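Local coordinates for protein mannan endo-1,6-alpha-mannosidase (Chaetomium thermophilum, PDB 6RY0) that probably acts as a fungal family 76 glycosidase or transglycosidase on alpha-1,6-mannosidic linkages, linking GPI-anchored glycoproteins to the cell wall, at residues E170-T175 / A200-L205; L125-Q130 / T164-P169; E38-L43 / V87-L92. All coordinates share one frame; numbering follows the deposited sequence. Where two conformers were deposited one is given.

Contact 1: residues E170-T175 / A200-L205; sequences ERHDGT and ACFFDL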
loop_
_atom_site.group_PDB
_atom_site.type_symbol
_atom_site.label_atom_id
_atom_site.label_comp_id
_atom_site.label_asym_id
_atom_site.label_seq_id
_atom_site.Cartn_x
_atom_site.Cartn_y
_atom_site.Cartn_z
ATOM N N GLU A 170 10.331 -17.868 13.045
ATOM C CA GLU A 170 11.697 -17.413 12.727
ATOM C C GLU A 170 11.753 -15.945 12.331
ATOM O O GLU A 170 12.845 -15.336 12.332
ATOM C CB GLU A 170 12.340 -18.273 11.631
ATOM C CG GLU A 170 11.891 -18.017 10.188
ATOM C CD GLU A 170 10.472 -18.457 9.843
ATOM O OE1 GLU A 170 9.805 -19.172 10.636
ATOM O OE2 GLU A 170 10.032 -18.097 8.739
ATOM N N ARG A 171 10.585 -15.366 12.035
ATOM C CA ARG A 171 10.558 -13.949 11.708
ATOM C C ARG A 171 10.379 -13.061 12.946
ATOM O O ARG A 171 10.356 -11.846 12.815
ATOM C CB ARG A 171 9.491 -13.646 10.659
ATOM C CG ARG A 171 9.749 -14.331 9.347
ATOM C CD ARG A 171 9.001 -13.677 8.180
ATOM N NE ARG A 171 9.123 -14.490 6.976
ATOM C CZ ARG A 171 8.437 -14.323 5.856
ATOM N NH1 ARG A 171 7.687 -13.252 5.664
ATOM N NH2 ARG A 171 8.493 -15.264 4.933
ATOM N N HIS A 172 10.268 -13.666 14.133
ATOM C CA HIS A 172 10.059 -12.926 15.383
ATOM C C HIS A 172 11.048 -13.390 16.412
ATOM O O HIS A 172 10.733 -14.237 17.229
ATOM C CB HIS A 172 8.618 -13.141 15.877
ATOM C CG HIS A 172 7.620 -12.653 14.899
ATOM N ND1 HIS A 172 7.163 -11.361 14.903
ATOM C CD2 HIS A 172 7.092 -13.250 13.801
ATOM C CE1 HIS A 172 6.367 -11.186 13.864
ATOM N NE2 HIS A 172 6.315 -12.314 13.171
ATOM N N ASP A 173 12.218 -12.782 16.416
ATOM C CA ASP A 173 13.244 -13.133 17.367
ATOM C C ASP A 173 13.293 -12.118 18.520
ATOM O O ASP A 173 12.443 -11.236 18.617
ATOM C CB ASP A 173 14.599 -13.377 16.655
ATOM C CG ASP A 173 15.284 -12.124 16.137
ATOM O OD1 ASP A 173 15.056 -11.028 16.656
ATOM O OD2 ASP A 173 16.117 -12.266 15.208
ATOM N N GLY A 174 14.248 -12.280 19.430
ATOM C CA GLY A 174 14.269 -11.479 20.635
ATOM C C GLY A 174 14.981 -10.153 20.478
ATOM O O GLY A 174 14.927 -9.338 21.401
ATOM N N THR A 175 15.623 -9.899 19.345
ATOM C CA THR A 175 16.285 -8.629 19.187
ATOM C C THR A 175 15.245 -7.507 19.216
ATOM O O THR A 175 14.174 -7.643 18.650
ATOM C CB THR A 175 17.152 -8.590 17.924
ATOM O OG1 THR A 175 16.344 -8.672 16.743
ATOM C CG2 THR A 175 18.168 -9.728 17.934
ATOM N N ALA A 200 4.280 -2.438 9.735
ATOM C CA ALA A 200 3.007 -1.825 9.379
ATOM C C ALA A 200 2.225 -2.693 8.396
ATOM O O ALA A 200 1.015 -2.787 8.513
ATOM C CB ALA A 200 3.246 -0.434 8.817
ATOM N N CYS A 201 2.907 -3.291 7.426
ATOM C CA CYS A 201 2.215 -4.181 6.490
ATOM C C CYS A 201 1.628 -5.374 7.239
ATOM O O CYS A 201 0.482 -5.773 6.996
ATOM C CB CYS A 201 3.170 -4.672 5.395
ATOM S SG CYS A 201 3.697 -3.430 4.193
ATOM N N PHE A 202 2.415 -5.981 8.116
ATOM C CA PHE A 202 1.933 -7.136 8.872
ATOM C C PHE A 202 0.773 -6.767 9.794
ATOM O O PHE A 202 -0.218 -7.484 9.897
ATOM C CB PHE A 202 3.125 -7.770 9.594
ATOM C CG PHE A 202 2.792 -8.968 10.441
ATOM C CD1 PHE A 202 2.136 -10.068 9.931
ATOM C CD2 PHE A 202 3.176 -9.013 11.761
ATOM C CE1 PHE A 202 1.874 -11.183 10.706
ATOM C CE2 PHE A 202 2.909 -10.139 12.532
ATOM C CZ PHE A 202 2.247 -11.197 12.028
ATOM N N PHE A 203 0.889 -5.600 10.454
ATOM C CA PHE A 203 -0.165 -5.055 11.281
ATOM C C PHE A 203 -1.445 -4.858 10.474
ATOM O O PHE A 203 -2.524 -5.280 10.872
ATOM C CB PHE A 203 0.308 -3.727 11.869
ATOM C CG PHE A 203 -0.791 -2.909 12.489
ATOM C CD1 PHE A 203 -1.494 -3.378 13.590
ATOM C CD2 PHE A 203 -1.142 -1.674 11.978
ATOM C CE1 PHE A 203 -2.530 -2.654 14.135
ATOM C CE2 PHE A 203 -2.168 -0.919 12.523
ATOM C CZ PHE A 203 -2.865 -1.420 13.598
ATOM N N ASP A 204 -1.319 -4.146 9.349
ATOM C CA ASP A 204 -2.487 -3.839 8.537
ATOM C C ASP A 204 -3.163 -5.110 8.039
ATOM O O ASP A 204 -4.381 -5.231 8.070
ATOM C CB ASP A 204 -2.018 -2.972 7.334
ATOM C CG ASP A 204 -3.165 -2.443 6.521
ATOM O OD1 ASP A 204 -3.926 -1.615 7.104
ATOM O OD2 ASP A 204 -3.272 -2.795 5.321
ATOM N N LEU A 205 -2.379 -6.081 7.568
ATOM C CA LEU A 205 -2.946 -7.365 7.132
ATOM C C LEU A 205 -3.664 -8.058 8.250
ATOM O O LEU A 205 -4.743 -8.625 8.047
ATOM C CB LEU A 205 -1.873 -8.324 6.606
ATOM C CG LEU A 205 -1.437 -8.003 5.188
ATOM C CD1 LEU A 205 -0.226 -8.804 4.789
ATOM C CD2 LEU A 205 -2.552 -8.228 4.164
#
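His172 brings the CE1 corner of its imidazole against the ring of Phe202, overlapping its CE2 side. His172 CE1 lies 3.9 Å from Phe202 CE2, and His172 NE2 is 4.1 Å from that same carbon. The two side chains reach toward each other from opposite directions, and their ring planes are inclined by 44°, so the rings meet obliquely. Phe202 gets there with CG anti to its backbone N (chi1 179°), which carries the phenyl outward from helix 196-213 toward the loop that follows helix 155-167. That loop leads on to strand 193-195, so the contact fastens an irregular connection onto a helix of the (alpha/alpha)6 barrel expected of glycosyl hydrolase family 76. Trp163 stacks on Phe202, while Trp221 and Ile225 of helix 216-231 also border His172. The polar end of the imidazole is held by a hydrogen bond from NE2 to the carbonyl oxygen of Gln166. Beyond the histidine the loop bends in an Asx turn: Asp173 OD1 accepts from Thr175 N at 3.0 Å, from above the carboxylate plane, and from Thr175 OG1 on its syn lone pair at 2.7 Å. Arg181 and Lys194 form salt bridges with the same carboxylate.

Contact 2: residues L125-Q130 / T164-P169; sequences LGNDDQ and TTQASP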
loop_
_atom_site.group_PDB
_atom_site.type_symbol
_atom_site.label_atom_id
_atom_site.label_comp_id
_atom_site.label_asym_id
_atom_site.label_seq_id
_atom_site.Cartn_x
_atom_site.Cartn_y
_atom_site.Cartn_z
ATOM N N LEU A 125 12.642 -9.804 -1.710
ATOM C CA LEU A 125 11.789 -10.357 -0.700
ATOM C C LEU A 125 12.116 -9.709 0.656
ATOM O O LEU A 125 12.648 -10.308 1.624
ATOM C CB LEU A 125 11.879 -11.879 -0.673
ATOM C CG LEU A 125 11.300 -12.681 -1.865
ATOM C CD1 LEU A 125 11.349 -14.183 -1.588
ATOM C CD2 LEU A 125 9.882 -12.285 -2.236
ATOM N N GLY A 126 11.682 -8.462 0.730
ATOM C CA GLY A 126 11.411 -7.894 2.021
ATOM C C GLY A 126 10.029 -8.288 2.504
ATOM O O GLY A 126 9.125 -8.613 1.718
ATOM N N ASN A 127 9.839 -8.158 3.815
ATOM C CA ASN A 127 8.508 -8.316 4.376
ATOM C C ASN A 127 7.548 -7.255 3.845
ATOM O O ASN A 127 6.347 -7.506 3.680
ATOM C CB ASN A 127 8.559 -8.279 5.896
ATOM C CG ASN A 127 8.994 -9.598 6.467
ATOM O OD1 ASN A 127 8.292 -10.592 6.315
ATOM N ND2 ASN A 127 10.138 -9.607 7.149
ATOM N N ASP A 128 8.047 -6.050 3.592
ATOM C CA ASP A 128 7.224 -5.017 2.967
ATOM C C ASP A 128 6.858 -5.367 1.518
ATOM O O ASP A 128 5.723 -5.176 1.105
ATOM C CB ASP A 128 7.918 -3.635 3.030
ATOM C CG ASP A 128 9.362 -3.598 2.492
ATOM O OD1 ASP A 128 10.040 -4.636 2.421
ATOM O OD2 ASP A 128 9.820 -2.507 2.101
ATOM N N ASP A 129 7.813 -5.870 0.745
ATOM C CA ASP A 129 7.516 -6.213 -0.634
ATOM C C ASP A 129 6.425 -7.272 -0.695
ATOM O O ASP A 129 5.433 -7.145 -1.418
ATOM C CB ASP A 129 8.754 -6.720 -1.370
ATOM C CG ASP A 129 9.910 -5.799 -1.270
ATOM O OD1 ASP A 129 10.693 -5.932 -0.348
ATOM O OD2 ASP A 129 10.047 -4.911 -2.092
ATOM N N GLN A 130 6.622 -8.343 0.063
ATOM C CA GLN A 130 5.635 -9.416 0.147
ATOM C C GLN A 130 4.315 -8.871 0.705
ATOM O O GLN A 130 3.227 -9.213 0.210
ATOM C CB GLN A 130 6.178 -10.529 1.056
ATOM C CG GLN A 130 5.269 -11.723 1.124
ATOM C CD GLN A 130 5.522 -12.635 2.303
ATOM O OE1 GLN A 130 6.109 -12.217 3.309
ATOM N NE2 GLN A 130 5.048 -13.872 2.209
ATOM N N THR A 164 0.406 -15.450 7.339
ATOM C CA THR A 164 0.887 -16.608 8.067
ATOM C C THR A 164 2.407 -16.717 7.978
ATOM O O THR A 164 3.082 -16.982 8.988
ATOM C CB THR A 164 0.193 -17.879 7.558
ATOM O OG1 THR A 164 -1.198 -17.819 7.876
ATOM C CG2 THR A 164 0.806 -19.105 8.219
ATOM N N THR A 165 2.985 -16.522 6.804
ATOM C CA THR A 165 4.425 -16.560 6.677
ATOM C C THR A 165 5.074 -15.451 7.479
ATOM O O THR A 165 6.186 -15.637 8.011
ATOM C CB THR A 165 4.910 -16.545 5.221
ATOM O OG1 THR A 165 4.615 -15.291 4.604
ATOM C CG2 THR A 165 4.382 -17.720 4.417
ATOM N N GLN A 166 4.424 -14.305 7.593
ATOM C CA GLN A 166 4.946 -13.184 8.375
ATOM C C GLN A 166 4.829 -13.410 9.870
ATOM O O GLN A 166 5.597 -12.835 10.628
ATOM C CB GLN A 166 4.290 -11.863 7.934
ATOM C CG GLN A 166 4.756 -11.468 6.568
ATOM C CD GLN A 166 4.302 -10.152 6.085
ATOM O OE1 GLN A 166 3.537 -9.478 6.745
ATOM N NE2 GLN A 166 4.821 -9.747 4.940
ATOM N N ALA A 167 3.889 -14.254 10.283
ATOM C CA ALA A 167 3.700 -14.645 11.682
ATOM C C ALA A 167 4.604 -15.804 12.095
ATOM O O ALA A 167 4.651 -16.167 13.254
ATOM C CB ALA A 167 2.254 -15.037 11.912
ATOM N N SER A 168 5.339 -16.406 11.162
ATOM C CA SER A 168 6.104 -17.604 11.442
ATOM C C SER A 168 7.184 -17.296 12.469
ATOM O O SER A 168 7.776 -16.218 12.460
ATOM C CB SER A 168 6.675 -18.129 10.130
ATOM O OG SER A 168 7.232 -19.427 10.252
ATOM N N PRO A 169 7.474 -18.256 13.355
ATOM C CA PRO A 169 8.329 -17.916 14.491
ATOM C C PRO A 169 9.731 -17.421 14.147
ATOM O O PRO A 169 10.267 -16.588 14.893
ATOM C CB PRO A 169 8.342 -19.208 15.313
ATOM C CG PRO A 169 7.687 -20.235 14.512
ATOM C CD PRO A 169 6.877 -19.593 13.490
#
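This is a buried, largely polar contact between the N-terminal turn of helix 127-142 and the C-terminal end of helix 155-167, two helices of the family 76 domain. Two glutamines and a threonine carry it. Gln130 has CG anti to its backbone N (chi1 -176°) and an extended chain, which brings both ends of its amide to the facing helix. There Gln130 NE2 donates to Thr165 OG1 at 2.8 Å, with an N-H...O angle of 153°, and Gln130 OE1 accepts from Gln166 NE2 at 3.2 Å. The latter donor sits above the carbonyl plane of Gln130, and the two amide planes are turned 70° from each other. Beside Gln130, Asn127 OD1 lies 3.7 Å from Gln166 CG, while Asn127 ND2 bonds to the carbonyl oxygen of Arg181. Asp129, in the same turn but not touching 164-169, is a calcium ligand seen in another structure of this protein; no calcium is bound to it here. Further partners are Asp115 O for Gln130 NE2, Arg171 for Gln130 OE1, and Val162 O for the Thr165 hydroxyl. The two unlike ends of the Gln130 amide thus each have partners, which would fix its flip and restrain its rotation.

Contact 3: residues E38-L43 / V87-L92; sequences ESARTL and VDYWHL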
loop_
_atom_site.group_PDB
_atom_site.type_symbol
_atom_site.label_atom_id
_atom_site.label_comp_id
_atom_site.label_asym_id
_atom_site.label_seq_id
_atom_site.Cartn_x
_atom_site.Cartn_y
_atom_site.Cartn_z
ATOM N N GLU A 38 -14.687 10.389 -15.698
ATOM C CA GLU A 38 -13.963 10.519 -16.951
ATOM C C GLU A 38 -12.478 10.755 -16.718
ATOM O O GLU A 38 -11.636 10.164 -17.402
ATOM C CB GLU A 38 -14.551 11.654 -17.812
ATOM C CG GLU A 38 -13.762 11.917 -19.100
ATOM C CD GLU A 38 -14.309 13.032 -19.957
ATOM O OE1 GLU A 38 -15.563 13.105 -20.073
ATOM O OE2 GLU A 38 -13.482 13.816 -20.543
ATOM N N SER A 39 -12.142 11.658 -15.798
ATOM C CA SER A 39 -10.738 11.895 -15.493
ATOM C C SER A 39 -10.056 10.613 -15.010
ATOM O O SER A 39 -8.955 10.283 -15.443
ATOM C CB SER A 39 -10.609 12.998 -14.469
ATOM O OG SER A 39 -10.981 14.235 -15.052
ATOM N N ALA A 40 -10.714 9.888 -14.111
ATOM C CA ALA A 40 -10.143 8.637 -13.618
ATOM C C ALA A 40 -9.950 7.629 -14.741
ATOM O O ALA A 40 -8.937 6.929 -14.761
ATOM C CB ALA A 40 -11.032 8.061 -12.514
ATOM N N ARG A 41 -10.892 7.545 -15.674
ATOM C CA ARG A 41 -10.730 6.601 -16.761
ATOM C C ARG A 41 -9.531 6.953 -17.628
ATOM O O ARG A 41 -8.772 6.068 -18.043
ATOM C CB ARG A 41 -12.021 6.547 -17.581
ATOM C CG ARG A 41 -12.076 5.390 -18.511
ATOM C CD ARG A 41 -13.352 5.317 -19.297
ATOM N NE ARG A 41 -13.249 6.049 -20.556
ATOM C CZ ARG A 41 -12.555 5.653 -21.630
ATOM N NH1 ARG A 41 -11.862 4.495 -21.645
ATOM N NH2 ARG A 41 -12.521 6.432 -22.714
ATOM N N THR A 42 -9.328 8.236 -17.884
ATOM C CA THR A 42 -8.174 8.644 -18.680
ATOM C C THR A 42 -6.877 8.444 -17.929
ATOM O O THR A 42 -5.874 7.995 -18.510
ATOM C CB THR A 42 -8.356 10.114 -19.124
ATOM O OG1 THR A 42 -9.608 10.269 -19.798
ATOM C CG2 THR A 42 -7.214 10.581 -20.001
ATOM N N LEU A 43 -6.886 8.716 -16.629
ATOM C CA LEU A 43 -5.708 8.464 -15.805
ATOM C C LEU A 43 -5.407 6.961 -15.749
ATOM O O LEU A 43 -4.227 6.550 -15.718
ATOM C CB LEU A 43 -5.925 9.015 -14.398
ATOM C CG LEU A 43 -5.863 10.540 -14.312
ATOM C CD1 LEU A 43 -6.581 11.017 -13.068
ATOM C CD2 LEU A 43 -4.440 11.011 -14.340
ATOM N N VAL A 87 -7.468 -2.644 -8.554
ATOM C CA VAL A 87 -8.572 -3.244 -7.808
ATOM C C VAL A 87 -9.435 -2.150 -7.182
ATOM O O VAL A 87 -10.673 -2.184 -7.246
ATOM C CB VAL A 87 -8.014 -4.214 -6.748
ATOM C CG1 VAL A 87 -9.103 -4.693 -5.800
ATOM C CG2 VAL A 87 -7.340 -5.420 -7.417
ATOM N N ASP A 88 -8.782 -1.148 -6.595
ATOM C CA ASP A 88 -9.502 0.012 -6.059
ATOM C C ASP A 88 -10.191 0.810 -7.171
ATOM O O ASP A 88 -11.329 1.241 -7.001
ATOM C CB ASP A 88 -8.600 0.925 -5.224
ATOM C CG ASP A 88 -8.746 0.725 -3.738
ATOM O OD1 ASP A 88 -9.772 0.180 -3.271
ATOM O OD2 ASP A 88 -7.798 1.172 -3.030
ATOM N N TYR A 89 -9.505 1.023 -8.288
ATOM C CA TYR A 89 -10.092 1.770 -9.411
ATOM C C TYR A 89 -11.431 1.176 -9.821
ATOM O O TYR A 89 -12.425 1.905 -9.963
ATOM C CB TYR A 89 -9.117 1.809 -10.583
ATOM C CG TYR A 89 -9.736 2.349 -11.855
ATOM C CD1 TYR A 89 -9.965 3.690 -12.023
ATOM C CD2 TYR A 89 -10.118 1.488 -12.880
ATOM C CE1 TYR A 89 -10.593 4.176 -13.186
ATOM C CE2 TYR A 89 -10.746 1.954 -14.023
ATOM C CZ TYR A 89 -11.001 3.302 -14.152
ATOM O OH TYR A 89 -11.654 3.829 -15.234
ATOM N N TRP A 90 -11.481 -0.137 -10.028
ATOM C CA TRP A 90 -12.733 -0.769 -10.407
ATOM C C TRP A 90 -13.783 -0.618 -9.310
ATOM O O TRP A 90 -14.952 -0.356 -9.591
ATOM C CB TRP A 90 -12.484 -2.237 -10.760
ATOM C CG TRP A 90 -13.741 -3.042 -10.782
ATOM C CD1 TRP A 90 -14.716 -3.083 -11.745
ATOM C CD2 TRP A 90 -14.181 -3.908 -9.734
ATOM N NE1 TRP A 90 -15.717 -3.940 -11.359
ATOM C CE2 TRP A 90 -15.415 -4.452 -10.119
ATOM C CE3 TRP A 90 -13.646 -4.246 -8.489
ATOM C CZ2 TRP A 90 -16.132 -5.348 -9.293
ATOM C CZ3 TRP A 90 -14.344 -5.108 -7.679
ATOM C CH2 TRP A 90 -15.555 -5.666 -8.080
ATOM N N HIS A 91 -13.385 -0.822 -8.058
ATOM C CA HIS A 91 -14.295 -0.682 -6.932
ATOM C C HIS A 91 -14.926 0.709 -6.862
ATOM O O HIS A 91 -16.077 0.858 -6.483
ATOM C CB HIS A 91 -13.506 -1.017 -5.669
ATOM C CG HIS A 91 -14.184 -0.759 -4.372
ATOM N ND1 HIS A 91 -15.266 -1.474 -3.936
ATOM C CD2 HIS A 91 -13.858 0.079 -3.361
ATOM C CE1 HIS A 91 -15.591 -1.075 -2.713
ATOM N NE2 HIS A 91 -14.750 -0.125 -2.336
ATOM N N LEU A 92 -14.122 1.733 -7.136
ATOM C CA LEU A 92 -14.515 3.126 -6.985
ATOM C C LEU A 92 -15.311 3.640 -8.179
ATOM O O LEU A 92 -16.149 4.517 -8.045
ATOM C CB LEU A 92 -13.258 3.980 -6.789
ATOM C CG LEU A 92 -12.638 3.805 -5.398
ATOM C CD1 LEU A 92 -11.174 4.188 -5.398
ATOM C CD2 LEU A 92 -13.386 4.569 -4.352
#
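Within 38-43, Ala40 of helix 33-48 is the first residue to meet Tyr89 of helix 76-93, and between the two segments their CA atoms are the nearest pair, with Ala40 CA 8.1 Å from Tyr89 CA. The alanine methyl lies at the edge of the phenol ring, in the ring plane, with Ala40 CB 4.0 Å from Tyr89 CE1; its carbonyl oxygen comes closer still, Ala40 O being 3.6 Å from Tyr89 CE1. At Arg41 the root of the residue does the touching: Arg41 CA is 3.3 Å and Arg41 CB 3.6 Å from Tyr89 OH. With CG anti to its backbone N (chi1 170°), the tyrosine reaches across to helix 33-48. This is side-by-side helix packing in a helical barrel of the kind known for family 76, with one long aromatic reaching over to a small residue. No hydrogen bond joins the two segments; Tyr89 OH bonds instead to Asp95 OD2, just past its own helix. A leucine in place of Tyr89 would probably leave Asp95 without its hydroxyl partner and open a gap beside the Arg41 backbone. The phenol thus joins an apolar edge contact with Ala40 to a polar anchor at its tip.

How the contacts relate
Along the chain the contacts follow one another in series: contact 3 closes first, then contact 2, then contact 1. Contacts 1 and 2 are neighbours, their centres 7 Å apart, and they are joined directly. The loop 170-175 leaves the end of helix 155-167, and two consecutive loop residues reach back into contact 2. Helices 127-142, 155-167 and 196-213 are thereby tied together around one loop. Contact 3 lies across the chain's centre, its own centre about 33 Å from that of contact 1 and 30 Å from that of contact 2, where helix 33-48 packs on helix 76-93. The contacts thus join neighbouring helices on opposite sides of what is probably the (alpha/alpha)6 barrel of the family.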